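Local coordinates for alkaline phosphatase D (Bacillus subtilis, PDB 2YEQ), which hydrolyses phosphate esters, acting as a phosphodiesterase and alkaline phosphatase through an active site that holds iron and calcium, at residues A122-Y127 and Y152-G157; R169-A174 and H186-S191. One frame throughout, in Å; residues are numbered along the deposited sequence.

Overall arrangement
Contacts 1 and 2 lie next to each other in the PhoD-like phosphatase domain, their centres about 9 Å apart. Contact 1 joins two loops that follow strands 117-122 and 145-148, and it supplies two of the iron ligands; the nearest atom of a bound phosphate, probably from the crystallisation liquor, is about 3 Å from the Tyr154 side chain. Contact 2 lies farther from the centre of the chain and ties loop 169-174 to the end of helix 179-190. Tyr127 connects the two: its N is 3.1 Å from Tyr189 OH and its O 2.9 Å from Arg169 NE, both probable hydrogen bonds. Helix 179-190 packs against both iron-bearing loops and also holds loop 169-174.

Contact 1 (A122-Y127 and Y152-G157); sequences ASCQQY and YIYEYG. With FE (Fe (III) ion), chain B.
Cys124 and Tyr154 meet at the iron(III) ion, which takes Cys124 SG at 2.5 Å and Tyr154 OH at 2.0 Å. The sulfur and the tyrosine oxygen come from different loops, so the metal itself ties 122-127 to 152-157; Asp151 and His382 add further ligands, and Ser412 OG hydrogen-bonds to Tyr154 OH.

Polar contact is concentrated at Gln125. Its NE2 donates to Tyr152 O at 2.8 Å, lying in the carbonyl plane on a lone pair, although the bond is bent (N-H...O 132°). The same nitrogen stands 3.2 Å above the centre of the Tyr152 ring. Tyr135 OH holds OE1, which fixes the rotation of the amide, while Tyr152 OH is bonded to His199. With an alanine here, Tyr152 O and Tyr135 OH would probably each lose a partner, and a gap would open over the face of the Tyr152 ring.

Nonpolar contact falls to Gln126. Its CG makes a CH-pi contact 3.6 Å from the Tyr154 centroid, only 13° off the normal. Gln125 N lies at the edge of the same ring, in its plane. With CG anti to its carbonyl carbon (chi1 -73°), Tyr154 swings its ring across to the other loop and its OH onto the metal. Loops after neighbouring parallel strands that supply metal ligands are characteristic of the calcineurin-like phosphoesterase fold.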
loop_
_atom_site.group_PDB
_atom_site.type_symbol
_atom_site.label_atom_id
_atom_site.label_comp_id
_atom_site.label_asym_id
_atom_site.label_seq_id
_atom_site.Cartn_x
_atom_site.Cartn_y
_atom_site.Cartn_z
ATOM N N ALA A 122 -1.099 -5.246 -0.699
ATOM C CA ALA A 122 -1.384 -4.821 -2.042
ATOM C C ALA A 122 -0.841 -3.405 -2.268
ATOM O O ALA A 122 -0.633 -2.659 -1.317
ATOM C CB ALA A 122 -2.903 -4.813 -2.230
ATOM N N SER A 123 -0.637 -3.063 -3.525
ATOM C CA SER A 123 -0.301 -1.691 -3.921
ATOM C C SER A 123 -0.665 -1.500 -5.365
ATOM O O SER A 123 -0.917 -2.471 -6.081
ATOM C CB SER A 123 1.207 -1.461 -3.732
ATOM O OG SER A 123 1.935 -2.251 -4.640
ATOM N N CYS A 124 -0.687 -0.241 -5.812
ATOM C CA CYS A 124 -0.601 0.094 -7.241
ATOM C C CYS A 124 -1.773 -0.409 -8.102
ATOM O O CYS A 124 -1.692 -1.396 -8.875
ATOM C CB CYS A 124 0.768 -0.296 -7.827
ATOM S SG CYS A 124 2.209 0.624 -7.082
ATOM N N GLN A 125 -2.861 0.342 -8.017
ATOM C CA GLN A 125 -4.116 -0.047 -8.646
ATOM C C GLN A 125 -4.630 0.964 -9.675
ATOM O O GLN A 125 -5.797 1.346 -9.636
ATOM C CB GLN A 125 -5.167 -0.317 -7.569
ATOM C CG GLN A 125 -5.435 0.806 -6.581
ATOM C CD GLN A 125 -6.009 0.316 -5.303
ATOM O OE1 GLN A 125 -5.660 -0.780 -4.824
ATOM N NE2 GLN A 125 -6.875 1.126 -4.694
ATOM N N GLN A 126 -3.771 1.333 -10.617
ATOM C CA GLN A 126 -4.120 2.298 -11.661
ATOM C C GLN A 126 -5.460 1.840 -12.279
ATOM O O GLN A 126 -5.541 0.802 -12.910
ATOM C CB GLN A 126 -3.031 2.385 -12.734
ATOM C CG GLN A 126 -2.671 3.794 -13.219
ATOM C CD GLN A 126 -3.743 4.444 -14.119
ATOM O OE1 GLN A 126 -4.912 4.239 -13.908
ATOM N NE2 GLN A 126 -3.319 5.234 -15.127
ATOM N N TYR A 127 -6.502 2.631 -12.071
ATOM C CA TYR A 127 -7.870 2.285 -12.482
ATOM C C TYR A 127 -7.983 2.043 -13.961
ATOM O O TYR A 127 -8.744 1.157 -14.421
ATOM C CB TYR A 127 -8.810 3.407 -12.037
ATOM C CG TYR A 127 -10.294 3.257 -12.318
ATOM C CD1 TYR A 127 -11.138 2.605 -11.402
ATOM C CD2 TYR A 127 -10.864 3.810 -13.452
ATOM C CE1 TYR A 127 -12.496 2.508 -11.638
ATOM C CE2 TYR A 127 -12.224 3.701 -13.694
ATOM C CZ TYR A 127 -13.028 3.054 -12.794
ATOM O OH TYR A 127 -14.383 2.940 -13.046
ATOM N N TYR A 152 -2.810 3.885 -4.047
ATOM C CA TYR A 152 -4.220 3.534 -3.963
ATOM C C TYR A 152 -5.066 4.286 -4.991
ATOM O O TYR A 152 -6.064 3.739 -5.476
ATOM C CB TYR A 152 -4.721 3.811 -2.565
ATOM C CG TYR A 152 -6.095 3.283 -2.252
ATOM C CD1 TYR A 152 -7.234 3.971 -2.655
ATOM C CD2 TYR A 152 -6.263 2.112 -1.505
ATOM C CE1 TYR A 152 -8.518 3.500 -2.340
ATOM C CE2 TYR A 152 -7.560 1.629 -1.183
ATOM C CZ TYR A 152 -8.674 2.336 -1.611
ATOM O OH TYR A 152 -9.936 1.883 -1.312
ATOM N N ILE A 153 -4.698 5.541 -5.286
ATOM C CA ILE A 153 -5.191 6.252 -6.470
ATOM C C ILE A 153 -4.010 6.738 -7.287
ATOM O O ILE A 153 -2.889 6.740 -6.781
ATOM C CB ILE A 153 -6.059 7.490 -6.123
ATOM C CG1 ILE A 153 -5.233 8.547 -5.364
ATOM C CG2 ILE A 153 -7.308 7.079 -5.325
ATOM C CD1 ILE A 153 -5.878 9.952 -5.350
ATOM N N TYR A 154 -4.267 7.098 -8.550
ATOM C CA TYR A 154 -3.316 7.803 -9.398
ATOM C C TYR A 154 -3.975 9.146 -9.764
ATOM O O TYR A 154 -5.213 9.255 -9.778
ATOM C CB TYR A 154 -2.942 7.009 -10.662
ATOM C CG TYR A 154 -2.033 5.821 -10.379
ATOM C CD1 TYR A 154 -2.505 4.708 -9.661
ATOM C CD2 TYR A 154 -0.706 5.832 -10.774
ATOM C CE1 TYR A 154 -1.688 3.631 -9.371
ATOM C CE2 TYR A 154 0.144 4.748 -10.496
ATOM C CZ TYR A 154 -0.351 3.660 -9.774
ATOM O OH TYR A 154 0.445 2.584 -9.505
ATOM N N GLU A 155 -3.138 10.129 -10.073
ATOM C CA GLU A 155 -3.555 11.531 -10.194
ATOM C C GLU A 155 -3.832 12.005 -11.599
ATOM O O GLU A 155 -4.359 13.118 -11.801
ATOM C CB GLU A 155 -2.486 12.421 -9.541
ATOM C CG GLU A 155 -1.247 12.704 -10.433
ATOM C CD GLU A 155 -0.154 11.646 -10.312
ATOM O OE1 GLU A 155 -0.443 10.534 -9.799
ATOM O OE2 GLU A 155 0.990 11.910 -10.766
ATOM N N TYR A 156 -3.470 11.191 -12.580
ATOM C CA TYR A 156 -3.470 11.592 -13.970
ATOM C C TYR A 156 -4.845 11.919 -14.559
ATOM O O TYR A 156 -5.878 11.513 -14.032
ATOM C CB TYR A 156 -2.824 10.511 -14.827
ATOM C CG TYR A 156 -1.369 10.275 -14.481
ATOM C CD1 TYR A 156 -0.399 11.194 -14.850
ATOM C CD2 TYR A 156 -0.969 9.145 -13.767
ATOM C CE1 TYR A 156 0.929 11.000 -14.525
ATOM C CE2 TYR A 156 0.349 8.946 -13.427
ATOM C CZ TYR A 156 1.291 9.880 -13.789
ATOM O OH TYR A 156 2.605 9.682 -13.454
ATOM N N GLY A 157 -4.819 12.715 -15.625
ATOM C CA GLY A 157 -5.926 12.828 -16.552
ATOM C C GLY A 157 -5.968 11.592 -17.427
ATOM O O GLY A 157 -5.156 10.673 -17.261
HETATM FE FE FE B . 2.314 2.430 -8.820
#

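Contact 2 (R169-A174 and H186-S191); sequences RTHNSA and HAQYRS. With EDO (1,2-ethanediol), chain S; EDO (1,2-ethanediol), chain F.
Gln188, on the C-terminal part of helix 179-190, reaches Thr170 and Asn172 in the loop that precedes this helix, within the calcineurin-like phosphatase domain. From CB, which points toward the loop, the chain runs out fully extended: CG is anti to the backbone N (chi1 174°) and the next torsion is anti as well, which carries the amide straight to the loop backbone. CD packs 3.8 Å from Asn172 CB. At the tip the two amide atoms divide the work. NE2 donates to Thr170 O at 2.9 Å, the donor tilted from the carbonyl plane. OE1 accepts from Asn172 N at 3.3 Å, a longer bond that arrives well to the side of the C=O direction, at 96°. The amide therefore bridges an acceptor and a donor two residues apart, and OE1 also comes to the edge of the His171 ring, 3.5 Å from CD2. Asn172 turns its own OD1 to Arg185 NE.

One residue along the helix, Tyr189 lies rim to rim with His171, the two planes only slightly tilted against each other; neither ring lies over the other's face. Between the rings, His171 NE2 and Tyr189 OH share a nearly straight hydrogen bond (177°) of 2.7 Å.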
loop_
_atom_site.group_PDB
_atom_site.type_symbol
_atom_site.label_atom_id
_atom_site.label_comp_id
_atom_site.label_asym_id
_atom_site.label_seq_id
_atom_site.Cartn_x
_atom_site.Cartn_y
_atom_site.Cartn_z
ATOM N N ARG A 169 -10.037 1.336 -18.888
ATOM C CA ARG A 169 -10.947 2.288 -18.264
ATOM C C ARG A 169 -10.292 3.670 -18.321
ATOM O O ARG A 169 -9.137 3.794 -18.746
ATOM C CB ARG A 169 -11.266 1.894 -16.827
ATOM C CG ARG A 169 -11.823 0.465 -16.643
ATOM C CD ARG A 169 -12.422 0.257 -15.264
ATOM N NE ARG A 169 -11.389 -0.106 -14.275
ATOM C CZ ARG A 169 -11.632 -0.556 -13.056
ATOM N NH1 ARG A 169 -12.874 -0.663 -12.630
ATOM N NH2 ARG A 169 -10.634 -0.897 -12.242
ATOM N N THR A 170 -11.015 4.691 -17.885
ATOM C CA THR A 170 -10.605 6.090 -18.110
ATOM C C THR A 170 -10.798 6.907 -16.857
ATOM O O THR A 170 -11.875 6.870 -16.247
ATOM C CB THR A 170 -11.453 6.716 -19.241
ATOM O OG1 THR A 170 -11.318 5.907 -20.411
ATOM C CG2 THR A 170 -10.975 8.166 -19.560
ATOM N N HIS A 171 -9.782 7.683 -16.478
ATOM C CA HIS A 171 -9.925 8.572 -15.357
ATOM C C HIS A 171 -11.065 9.555 -15.578
ATOM O O HIS A 171 -11.385 9.891 -16.711
ATOM C CB HIS A 171 -8.604 9.294 -15.068
ATOM C CG HIS A 171 -7.652 8.482 -14.257
ATOM N ND1 HIS A 171 -6.299 8.424 -14.529
ATOM C CD2 HIS A 171 -7.857 7.676 -13.186
ATOM C CE1 HIS A 171 -5.717 7.620 -13.651
ATOM N NE2 HIS A 171 -6.635 7.172 -12.812
ATOM N N ASN A 172 -11.676 9.971 -14.473
ATOM C CA ASN A 172 -12.907 10.762 -14.449
ATOM C C ASN A 172 -12.702 12.235 -14.751
ATOM O O ASN A 172 -13.668 12.934 -15.050
ATOM C CB ASN A 172 -13.559 10.661 -13.063
ATOM C CG ASN A 172 -12.732 11.378 -11.942
ATOM O OD1 ASN A 172 -11.553 11.075 -11.714
ATOM N ND2 ASN A 172 -13.362 12.314 -11.251
ATOM N N SER A 173 -11.450 12.698 -14.676
ATOM C CA SER A 173 -11.142 14.112 -14.793
ATOM C C SER A 173 -9.738 14.335 -15.329
ATOM O O SER A 173 -8.941 13.401 -15.439
ATOM C CB SER A 173 -11.267 14.774 -13.423
ATOM O OG SER A 173 -10.185 14.425 -12.544
ATOM N N ALA A 174 -9.432 15.584 -15.667
ATOM C CA ALA A 174 -8.045 16.003 -15.876
ATOM C C ALA A 174 -7.255 15.762 -14.613
ATOM O O ALA A 174 -7.815 15.456 -13.562
ATOM C CB ALA A 174 -7.969 17.519 -16.256
ATOM N N HIS A 186 -10.827 9.667 -5.532
ATOM C CA HIS A 186 -11.041 8.601 -4.511
ATOM C C HIS A 186 -12.390 7.903 -4.714
ATOM O O HIS A 186 -12.480 6.685 -4.634
ATOM C CB HIS A 186 -10.939 9.084 -3.068
ATOM C CG HIS A 186 -9.531 9.153 -2.551
ATOM N ND1 HIS A 186 -8.867 8.257 -1.749
ATOM C CD2 HIS A 186 -8.634 10.080 -2.826
ATOM C CE1 HIS A 186 -7.626 8.702 -1.531
ATOM N NE2 HIS A 186 -7.455 9.789 -2.212
ATOM N N ALA A 187 -13.431 8.677 -5.006
ATOM C CA ALA A 187 -14.741 8.113 -5.273
ATOM C C ALA A 187 -14.752 7.238 -6.523
ATOM O O ALA A 187 -15.417 6.193 -6.527
ATOM C CB ALA A 187 -15.791 9.231 -5.372
ATOM N N GLN A 188 -14.033 7.630 -7.579
ATOM C CA GLN A 188 -13.991 6.818 -8.791
ATOM C C GLN A 188 -13.429 5.431 -8.494
ATOM O O GLN A 188 -13.987 4.433 -8.930
ATOM C CB GLN A 188 -13.151 7.452 -9.895
ATOM C CG GLN A 188 -12.979 6.547 -11.100
ATOM C CD GLN A 188 -12.237 7.197 -12.249
ATOM O OE1 GLN A 188 -11.212 7.859 -12.041
ATOM N NE2 GLN A 188 -12.740 6.998 -13.483
ATOM N N TYR A 189 -12.292 5.398 -7.807
ATOM C CA TYR A 189 -11.595 4.148 -7.469
ATOM C C TYR A 189 -12.406 3.296 -6.502
ATOM O O TYR A 189 -12.575 2.109 -6.723
ATOM C CB TYR A 189 -10.192 4.444 -6.863
ATOM C CG TYR A 189 -9.118 4.705 -7.909
ATOM C CD1 TYR A 189 -9.263 5.715 -8.850
ATOM C CD2 TYR A 189 -7.938 3.975 -7.923
ATOM C CE1 TYR A 189 -8.288 5.960 -9.796
ATOM C CE2 TYR A 189 -6.958 4.198 -8.871
ATOM C CZ TYR A 189 -7.120 5.220 -9.790
ATOM O OH TYR A 189 -6.158 5.439 -10.749
ATOM N N ARG A 190 -12.919 3.926 -5.446
ATOM C CA ARG A 190 -13.610 3.251 -4.370
ATOM C C ARG A 190 -15.027 2.757 -4.779
ATOM O O ARG A 190 -15.616 1.949 -4.067
ATOM C CB ARG A 190 -13.673 4.179 -3.157
ATOM C CG ARG A 190 -14.153 3.580 -1.854
ATOM C CD ARG A 190 -13.281 2.393 -1.462
ATOM N NE ARG A 190 -13.015 2.221 -0.049
ATOM C CZ ARG A 190 -12.432 3.093 0.781
ATOM N NH1 ARG A 190 -12.072 4.312 0.401
ATOM N NH2 ARG A 190 -12.264 2.760 2.054
ATOM N N SER A 191 -15.539 3.234 -5.915
ATOM C CA SER A 191 -16.832 2.821 -6.453
ATOM C C SER A 191 -16.786 1.385 -7.014
ATOM O O SER A 191 -17.819 0.796 -7.288
ATOM C CB SER A 191 -17.232 3.746 -7.625
ATOM O OG SER A 191 -17.674 4.974 -7.121
HETATM C C1 EDO S . -11.841 18.116 -14.881
HETATM O O1 EDO S . -11.672 17.395 -16.118
HETATM C C2 EDO S . -10.499 18.446 -14.228
HETATM O O2 EDO S . -10.708 19.060 -12.950
HETATM C C1 EDO F . -12.868 13.218 -18.528
HETATM O O1 EDO F . -12.793 11.803 -18.741
HETATM C C2 EDO F . -11.599 13.901 -19.005
HETATM O O2 EDO F . -11.756 15.314 -18.900
#